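Local coordinates for protein ESSC (Geobacillus thermodenitrificans, PDB 5FWH) that is a component of the bacterial type VII secretion apparatus, probably an FtsK/SpoIIIE-like ATPase, here represented by its N-terminal forkhead-associated (FHA) region, at residues Q65-I77 with Q83-K95. Sequence-based numbering, arbitrary orientation.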
ATOM      1  N   GLN A  65       7.329 -24.291   4.167  1.00 58.76           N
ATOM      2  CA  GLN A  65       7.366 -23.281   3.135  1.00 61.05           C
ATOM      3  C   GLN A  65       6.216 -23.458   2.114  1.00 60.85           C
ATOM      4  O   GLN A  65       5.871 -24.567   1.715  1.00 59.20           O
ATOM      5  CB  GLN A  65       8.729 -23.272   2.461  1.00 61.91           C
ATOM      6  CG  GLN A  65       9.117 -21.878   1.963  1.00 64.99           C
ATOM      7  CD  GLN A  65      10.586 -21.782   1.585  1.00 66.99           C
ATOM      8  OE1 GLN A  65      11.467 -22.023   2.407  1.00 68.75           O
ATOM      9  NE2 GLN A  65      10.855 -21.443   0.334  1.00 69.91           N
ATOM     10  N   ILE A  66       5.547 -22.361   1.810  1.00 57.60           N
ATOM     11  CA  ILE A  66       4.501 -22.346   0.817  1.00 59.11           C
ATOM     12  C   ILE A  66       4.830 -21.335  -0.266  1.00 61.69           C
ATOM     13  O   ILE A  66       4.093 -21.244  -1.251  1.00 62.25           O
ATOM     14  CB  ILE A  66       3.113 -22.090   1.428  1.00 59.68           C
ATOM     15  CG1 ILE A  66       3.080 -20.756   2.195  1.00 59.54           C
ATOM     16  CG2 ILE A  66       2.735 -23.239   2.364  1.00 60.88           C
ATOM     17  CD1 ILE A  66       1.686 -20.265   2.513  1.00 60.28           C
ATOM     18  N   GLY A  67       5.948 -20.615  -0.113  1.00 59.99           N
ATOM     19  CA  GLY A  67       6.365 -19.652  -1.130  1.00 61.50           C
ATOM     20  C   GLY A  67       7.607 -18.871  -0.754  1.00 58.87           C
ATOM     21  O   GLY A  67       8.182 -19.021   0.325  1.00 56.92           O
ATOM     22  N   GLU A  68       8.043 -18.061  -1.688  1.00 60.41           N
ATOM     23  CA  GLU A  68       9.050 -17.079  -1.405  1.00 62.72           C
ATOM     24  C   GLU A  68       8.590 -15.843  -2.079  1.00 57.12           C
ATOM     25  O   GLU A  68       8.039 -15.943  -3.156  1.00 57.33           O
ATOM     26  CB  GLU A  68      10.379 -17.496  -1.990  1.00 69.41           C
ATOM     27  CG  GLU A  68      10.852 -18.822  -1.464  1.00 74.68           C
ATOM     28  CD  GLU A  68      12.286 -19.133  -1.861  1.00 82.34           C
ATOM     29  OE1 GLU A  68      12.938 -18.267  -2.531  1.00 86.73           O
ATOM     30  OE2 GLU A  68      12.752 -20.245  -1.489  1.00 83.96           O
ATOM     31  N   LEU A  69       8.799 -14.688  -1.464  1.00 49.82           N
ATOM     32  CA  LEU A  69       8.411 -13.469  -2.042  1.00 47.73           C
ATOM     33  C   LEU A  69       9.658 -12.710  -2.446  1.00 48.96           C
ATOM     34  O   LEU A  69      10.579 -12.482  -1.641  1.00 47.23           O
ATOM     35  CB  LEU A  69       7.568 -12.618  -1.057  1.00 48.24           C
ATOM     36  CG  LEU A  69       6.231 -13.202  -0.637  1.00 48.10           C
ATOM     37  CD1 LEU A  69       5.721 -12.478   0.568  1.00 48.38           C
ATOM     38  CD2 LEU A  69       5.231 -13.133  -1.815  1.00 52.75           C
ATOM     39  N   LYS A  70       9.660 -12.276  -3.691  1.00 50.88           N
ATOM     40  CA  LYS A  70      10.661 -11.371  -4.197  1.00 54.82           C
ATOM     41  C   LYS A  70      10.098  -9.987  -4.067  1.00 52.12           C
ATOM     42  O   LYS A  70       8.902  -9.798  -3.798  1.00 48.89           O
ATOM     43  CB  LYS A  70      10.986 -11.681  -5.665  1.00 60.29           C
ATOM     44  CG  LYS A  70      11.452 -13.112  -5.873  1.00 66.67           C
ATOM     45  CD  LYS A  70      12.174 -13.346  -7.204  1.00 73.99           C
ATOM     46  CE  LYS A  70      11.536 -12.632  -8.403  1.00 78.00           C
ATOM     47  NZ  LYS A  70      10.121 -13.027  -8.671  1.00 79.47           N
ATOM     48  N   PRO A  71      10.970  -8.992  -4.205  1.00 55.16           N
ATOM     49  CA  PRO A  71      10.483  -7.637  -4.205  1.00 54.88           C
ATOM     50  C   PRO A  71       9.320  -7.411  -5.188  1.00 54.41           C
ATOM     51  O   PRO A  71       9.336  -7.947  -6.318  1.00 51.86           O
ATOM     52  CB  PRO A  71      11.727  -6.854  -4.621  1.00 57.60           C
ATOM     53  CG  PRO A  71      12.844  -7.647  -4.002  1.00 57.03           C
ATOM     54  CD  PRO A  71      12.444  -9.038  -4.302  1.00 57.17           C
ATOM     55  N   ARG A  72       8.326  -6.655  -4.713  1.00 50.83           N
ATOM     56  CA  ARG A  72       7.138  -6.286  -5.466  1.00 50.80           C
ATOM     57  C   ARG A  72       6.298  -7.477  -5.940  1.00 52.44           C
ATOM     58  O   ARG A  72       5.656  -7.423  -6.975  1.00 53.95           O
ATOM     59  CB  ARG A  72       7.526  -5.387  -6.620  1.00 56.59           C
ATOM     60  CG  ARG A  72       8.156  -4.061  -6.207  1.00 60.01           C
ATOM     61  CD  ARG A  72       7.735  -2.927  -7.159  1.00 65.67           C
ATOM     62  NE  ARG A  72       7.855  -3.323  -8.565  1.00 71.45           N
ATOM     63  CZ  ARG A  72       9.008  -3.494  -9.228  1.00 79.20           C
ATOM     64  NH1 ARG A  72      10.177  -3.318  -8.627  1.00 79.27           N
ATOM     65  NH2 ARG A  72       9.002  -3.869 -10.521  1.00 81.69           N
ATOM     66  N   CYS A  73       6.338  -8.556  -5.182  1.00 50.56           N
ATOM     67  CA  CYS A  73       5.556  -9.753  -5.460  1.00 54.34           C
ATOM     68  C   CYS A  73       4.642 -10.035  -4.243  1.00 47.64           C
ATOM     69  O   CYS A  73       4.836  -9.491  -3.175  1.00 47.81           O
ATOM     70  CB  CYS A  73       6.478 -10.953  -5.727  1.00 55.95           C
ATOM     71  SG  CYS A  73       7.458 -10.712  -7.248  1.00 68.60           S
ATOM     72  N   SER A  74       3.654 -10.854  -4.436  1.00 47.87           N
ATOM     73  CA  SER A  74       2.649 -11.108  -3.405  1.00 49.49           C
ATOM     74  C   SER A  74       2.329 -12.545  -3.433  1.00 50.50           C
ATOM     75  O   SER A  74       2.717 -13.224  -4.414  1.00 51.84           O
ATOM     76  CB  SER A  74       1.352 -10.332  -3.641  1.00 51.84           C
ATOM     77  OG  SER A  74       0.710 -10.840  -4.819  1.00 55.09           O
ATOM     78  N   ILE A  75       1.667 -12.995  -2.366  1.00 47.14           N
ATOM     79  CA  ILE A  75       1.139 -14.335  -2.295  1.00 52.55           C
ATOM     80  C   ILE A  75      -0.232 -14.375  -1.624  1.00 51.87           C
ATOM     81  O   ILE A  75      -0.515 -13.668  -0.649  1.00 41.39           O
ATOM     82  CB  ILE A  75       2.117 -15.255  -1.535  1.00 57.47           C
ATOM     83  CG1 ILE A  75       1.812 -16.722  -1.826  1.00 61.32           C
ATOM     84  CG2 ILE A  75       2.117 -14.947  -0.031  1.00 56.41           C
ATOM     85  CD1 ILE A  75       2.842 -17.663  -1.259  1.00 62.96           C
ATOM     86  N   THR A  76      -1.065 -15.245  -2.138  1.00 51.86           N
ATOM     87  CA  THR A  76      -2.412 -15.363  -1.626  1.00 57.78           C
ATOM     88  C   THR A  76      -2.495 -16.731  -0.969  1.00 58.86           C
ATOM     89  O   THR A  76      -1.859 -17.668  -1.407  1.00 63.26           O
ATOM     90  CB  THR A  76      -3.411 -15.211  -2.759  1.00 62.37           C
ATOM     91  OG1 THR A  76      -3.107 -14.007  -3.424  1.00 64.18           O
ATOM     92  CG2 THR A  76      -4.832 -15.121  -2.232  1.00 65.53           C
ATOM     93  N   ILE A  77      -3.236 -16.825   0.110  1.00 59.34           N
ATOM     94  CA  ILE A  77      -3.105 -17.961   1.026  1.00 63.45           C
ATOM     95  C   ILE A  77      -4.436 -18.183   1.676  1.00 62.06           C
ATOM     96  O   ILE A  77      -5.106 -17.228   2.014  1.00 56.60           O
ATOM     97  CB  ILE A  77      -2.005 -17.780   2.133  1.00 66.20           C
ATOM     98  CG1 ILE A  77      -2.231 -16.552   3.036  1.00 66.33           C
ATOM     99  CG2 ILE A  77      -0.612 -17.632   1.522  1.00 70.27           C
ATOM    100  CD1 ILE A  77      -2.760 -16.831   4.423  1.00 61.82           C
ATOM    101  N   GLN A  83      -8.641 -16.710   3.345  1.00 68.81           N
ATOM    102  CA  GLN A  83      -8.345 -15.801   2.229  1.00 63.23           C
ATOM    103  C   GLN A  83      -7.607 -14.514   2.655  1.00 60.04           C
ATOM    104  O   GLN A  83      -8.225 -13.583   3.159  1.00 52.33           O
ATOM    105  CB  GLN A  83      -9.608 -15.420   1.528  1.00 71.87           C
ATOM    106  CG  GLN A  83      -9.404 -14.507   0.337  1.00 76.00           C
ATOM    107  CD  GLN A  83      -8.233 -14.913  -0.551  1.00 79.39           C
ATOM    108  OE1 GLN A  83      -7.310 -14.121  -0.773  1.00 85.03           O
ATOM    109  NE2 GLN A  83      -8.259 -16.152  -1.052  1.00 81.17           N
HETATM  110  N   MSE A  84      -6.282 -14.495   2.440  1.00 56.65           N
HETATM  111  CA  MSE A  84      -5.400 -13.365   2.818  1.00 55.59           C
HETATM  112  C   MSE A  84      -4.296 -13.149   1.791  1.00 50.70           C
HETATM  113  O   MSE A  84      -3.677 -14.115   1.375  1.00 54.06           O
HETATM  114  CB  MSE A  84      -4.843 -13.663   4.248  1.00 51.17           C
HETATM  115  CG  MSE A  84      -3.440 -13.152   4.462  1.00 53.01           C
HETATM  116 SE   MSE A  84      -2.625 -13.410   6.299  1.00 58.13          SE
HETATM  117  CE  MSE A  84      -4.193 -13.244   7.456  1.00 50.42           C
ATOM    118  N   THR A  85      -3.973 -11.906   1.428  1.00 44.88           N
ATOM    119  CA  THR A  85      -2.793 -11.681   0.551  1.00 44.00           C
ATOM    120  C   THR A  85      -1.663 -10.949   1.322  1.00 47.82           C
ATOM    121  O   THR A  85      -1.892 -10.011   2.193  1.00 45.58           O
ATOM    122  CB  THR A  85      -3.254 -10.916  -0.722  1.00 44.11           C
ATOM    123  OG1 THR A  85      -4.181 -11.755  -1.444  1.00 47.84           O
ATOM    124  CG2 THR A  85      -2.096 -10.542  -1.623  1.00 43.36           C
ATOM    125  N   ILE A  86      -0.442 -11.441   1.106  1.00 49.74           N
ATOM    126  CA  ILE A  86       0.768 -10.742   1.606  1.00 48.29           C
ATOM    127  C   ILE A  86       1.594 -10.318   0.425  1.00 47.97           C
ATOM    128  O   ILE A  86       1.770 -11.102  -0.550  1.00 43.61           O
ATOM    129  CB  ILE A  86       1.699 -11.627   2.445  1.00 50.95           C
ATOM    130  CG1 ILE A  86       0.935 -12.461   3.460  1.00 52.63           C
ATOM    131  CG2 ILE A  86       2.782 -10.751   3.104  1.00 55.71           C
ATOM    132  CD1 ILE A  86      -0.112 -11.725   4.238  1.00 51.23           C
ATOM    133  N   ALA A  87       2.079  -9.086   0.485  1.00 42.53           N
ATOM    134  CA  ALA A  87       2.837  -8.565  -0.600  1.00 44.43           C
ATOM    135  C   ALA A  87       4.049  -7.910   0.043  1.00 46.83           C
ATOM    136  O   ALA A  87       3.989  -7.472   1.213  1.00 47.80           O
ATOM    137  CB  ALA A  87       2.004  -7.565  -1.323  1.00 43.77           C
ATOM    138  N   TRP A  88       5.142  -7.877  -0.700  1.00 46.50           N
ATOM    139  CA  TRP A  88       6.356  -7.318  -0.222  1.00 46.39           C
ATOM    140  C   TRP A  88       6.823  -6.294  -1.208  1.00 46.45           C
ATOM    141  O   TRP A  88       6.811  -6.535  -2.408  1.00 46.62           O
ATOM    142  CB  TRP A  88       7.357  -8.422   0.008  1.00 47.29           C
ATOM    143  CG  TRP A  88       8.635  -7.991   0.628  1.00 48.07           C
ATOM    144  CD1 TRP A  88       8.775  -7.173   1.679  1.00 49.07           C
ATOM    145  CD2 TRP A  88       9.962  -8.371   0.230  1.00 51.01           C
ATOM    146  NE1 TRP A  88      10.100  -7.005   1.981  1.00 51.12           N
ATOM    147  CE2 TRP A  88      10.854  -7.749   1.118  1.00 52.18           C
ATOM    148  CE3 TRP A  88      10.474  -9.167  -0.787  1.00 51.84           C
ATOM    149  CZ2 TRP A  88      12.251  -7.902   1.024  1.00 54.79           C
ATOM    150  CZ3 TRP A  88      11.844  -9.360  -0.870  1.00 55.89           C
ATOM    151  CH2 TRP A  88      12.727  -8.710   0.019  1.00 57.07           C
ATOM    152  N   SER A  89       7.246  -5.152  -0.675  1.00 42.86           N
ATOM    153  CA  SER A  89       7.807  -4.028  -1.423  1.00 43.96           C
ATOM    154  C   SER A  89       9.231  -4.231  -1.904  1.00 46.46           C
ATOM    155  O   SER A  89       9.706  -3.503  -2.782  1.00 48.35           O
ATOM    156  CB  SER A  89       7.906  -2.778  -0.468  1.00 44.81           C
ATOM    157  OG  SER A  89       9.019  -2.932   0.474  1.00 42.86           O
ATOM    158  N   GLY A  90       9.966  -5.099  -1.252  1.00 47.31           N
ATOM    159  CA  GLY A  90      11.381  -5.204  -1.507  1.00 53.20           C
ATOM    160  C   GLY A  90      12.098  -4.234  -0.587  1.00 56.43           C
ATOM    161  O   GLY A  90      11.477  -3.466   0.162  1.00 51.42           O
ATOM    162  N   GLU A  91      13.420  -4.290  -0.638  1.00 59.12           N
ATOM    163  CA  GLU A  91      14.211  -3.658   0.390  1.00 67.43           C
ATOM    164  C   GLU A  91      14.270  -2.111   0.253  1.00 69.04           C
ATOM    165  O   GLU A  91      14.677  -1.470   1.213  1.00 74.53           O
ATOM    166  CB  GLU A  91      15.603  -4.327   0.502  1.00 72.39           C
ATOM    167  CG  GLU A  91      15.516  -5.706   1.190  1.00 79.62           C
ATOM    168  CD  GLU A  91      16.662  -6.682   0.864  1.00 82.19           C
ATOM    169  OE1 GLU A  91      17.812  -6.204   0.680  1.00 84.15           O
ATOM    170  OE2 GLU A  91      16.406  -7.924   0.796  1.00 82.06           O
ATOM    171  N   GLU A  92      13.797  -1.532  -0.871  1.00 64.96           N
ATOM    172  CA  GLU A  92      14.029  -0.144  -1.173  1.00 62.35           C
ATOM    173  C   GLU A  92      12.792   0.552  -1.733  1.00 59.82           C
ATOM    174  O   GLU A  92      12.074   0.021  -2.563  1.00 58.12           O
ATOM    175  CB  GLU A  92      15.168  -0.025  -2.162  1.00 65.96           C
ATOM    176  CG  GLU A  92      15.655   1.414  -2.389  1.00 70.62           C
ATOM    177  CD  GLU A  92      16.790   1.535  -3.425  1.00 75.66           C
ATOM    178  OE1 GLU A  92      17.367   0.520  -3.878  1.00 80.94           O
ATOM    179  OE2 GLU A  92      17.106   2.673  -3.801  1.00 79.21           O
ATOM    180  N   GLN A  93      12.596   1.784  -1.301  1.00 57.26           N
ATOM    181  CA  GLN A  93      11.415   2.552  -1.643  1.00 58.79           C
ATOM    182  C   GLN A  93      11.771   3.995  -1.710  1.00 59.13           C
ATOM    183  O   GLN A  93      12.551   4.448  -0.857  1.00 57.53           O
ATOM    184  CB  GLN A  93      10.338   2.317  -0.563  1.00 59.55           C
ATOM    185  CG  GLN A  93       9.596   0.980  -0.716  1.00 58.67           C
ATOM    186  CD  GLN A  93       8.313   0.945   0.120  1.00 63.68           C
ATOM    187  OE1 GLN A  93       8.376   0.817   1.345  1.00 67.54           O
ATOM    188  NE2 GLN A  93       7.145   1.078  -0.532  1.00 62.85           N
ATOM    189  N   ARG A  94      11.201   4.700  -2.711  1.00 60.68           N
ATOM    190  CA  ARG A  94      11.412   6.143  -2.923  1.00 63.72           C
ATOM    191  C   ARG A  94      10.173   7.053  -2.945  1.00 61.08           C
ATOM    192  O   ARG A  94       9.039   6.609  -3.262  1.00 51.51           O
ATOM    193  CB  ARG A  94      12.235   6.392  -4.184  1.00 72.10           C
ATOM    194  CG  ARG A  94      11.683   5.802  -5.478  1.00 75.45           C
ATOM    195  CD  ARG A  94      12.708   6.002  -6.608  1.00 83.31           C
ATOM    196  NE  ARG A  94      14.110   5.858  -6.164  1.00 86.53           N
ATOM    197  CZ  ARG A  94      14.931   4.815  -6.374  1.00 88.69           C
ATOM    198  NH1 ARG A  94      14.573   3.741  -7.079  1.00 89.35           N
ATOM    199  NH2 ARG A  94      16.153   4.853  -5.856  1.00 90.44           N
ATOM    200  N   LYS A  95      10.458   8.340  -2.682  1.00 59.30           N
ATOM    201  CA  LYS A  95       9.496   9.346  -2.270  1.00 60.37           C
ATOM    202  C   LYS A  95       9.578  10.564  -3.172  1.00 58.25           C
ATOM    203  O   LYS A  95      10.628  11.218  -3.286  1.00 60.14           O
ATOM    204  CB  LYS A  95       9.738   9.734  -0.802  1.00 67.99           C
ATOM    205  CG  LYS A  95       8.497  10.317  -0.128  1.00 73.99           C
ATOM    206  CD  LYS A  95       8.615  10.491   1.378  1.00 77.72           C
ATOM    207  CE  LYS A  95       9.373  11.754   1.722  1.00 81.45           C
ATOM    208  NZ  LYS A  95       8.684  12.993   1.265  1.00 83.35           N
TER
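With CG of W88 turned anti to the backbone N (chi1 -175°), the indole reaches the junction of strand 65-69 and the K70–C73 type II turn: W88 CE3 lies 3.4 Å from L69 O, and the edge of the ring meets the K70 carbonyl carbon. P71 runs alongside the ring, CD 3.5 Å from W88 CZ3, and its CB packs against the CA of G90, whose N sits above one face of the indole, toward the rim. At the far end of the contact, with chi1 59° and an unstaggered chi2 of 104°, I77 lays CD1 alongside M84, a selenomethionine, at 3.7 Å from its CG. The strands that carry these groups, 73-77 and 84-88, form an antiparallel hairpin at the edge of a four-stranded sheet, part of the β-sandwich expected of an FHA-type domain; strand 3-8 flanks 84-88 on its other side. The central pair is gripped by two fairly straight bonds, I75 N to I86 O (2.6 Å) and I86 N to I75 O (2.8 Å). T76 and T85 instead stand on the sheet face shared with S74 and A87, their OG1 atoms hydrogen-bonded at 3.2 Å. On the opposite face, I86 passes obliquely by I75 CG2 and meets L69, at the end of edge strand 65-69 of the neighbouring five-stranded sheet, CG2 to CD1 4.2 Å. L57 and L17 also touch W88, whose NE1 is hydrogen-bonded to S2 OG.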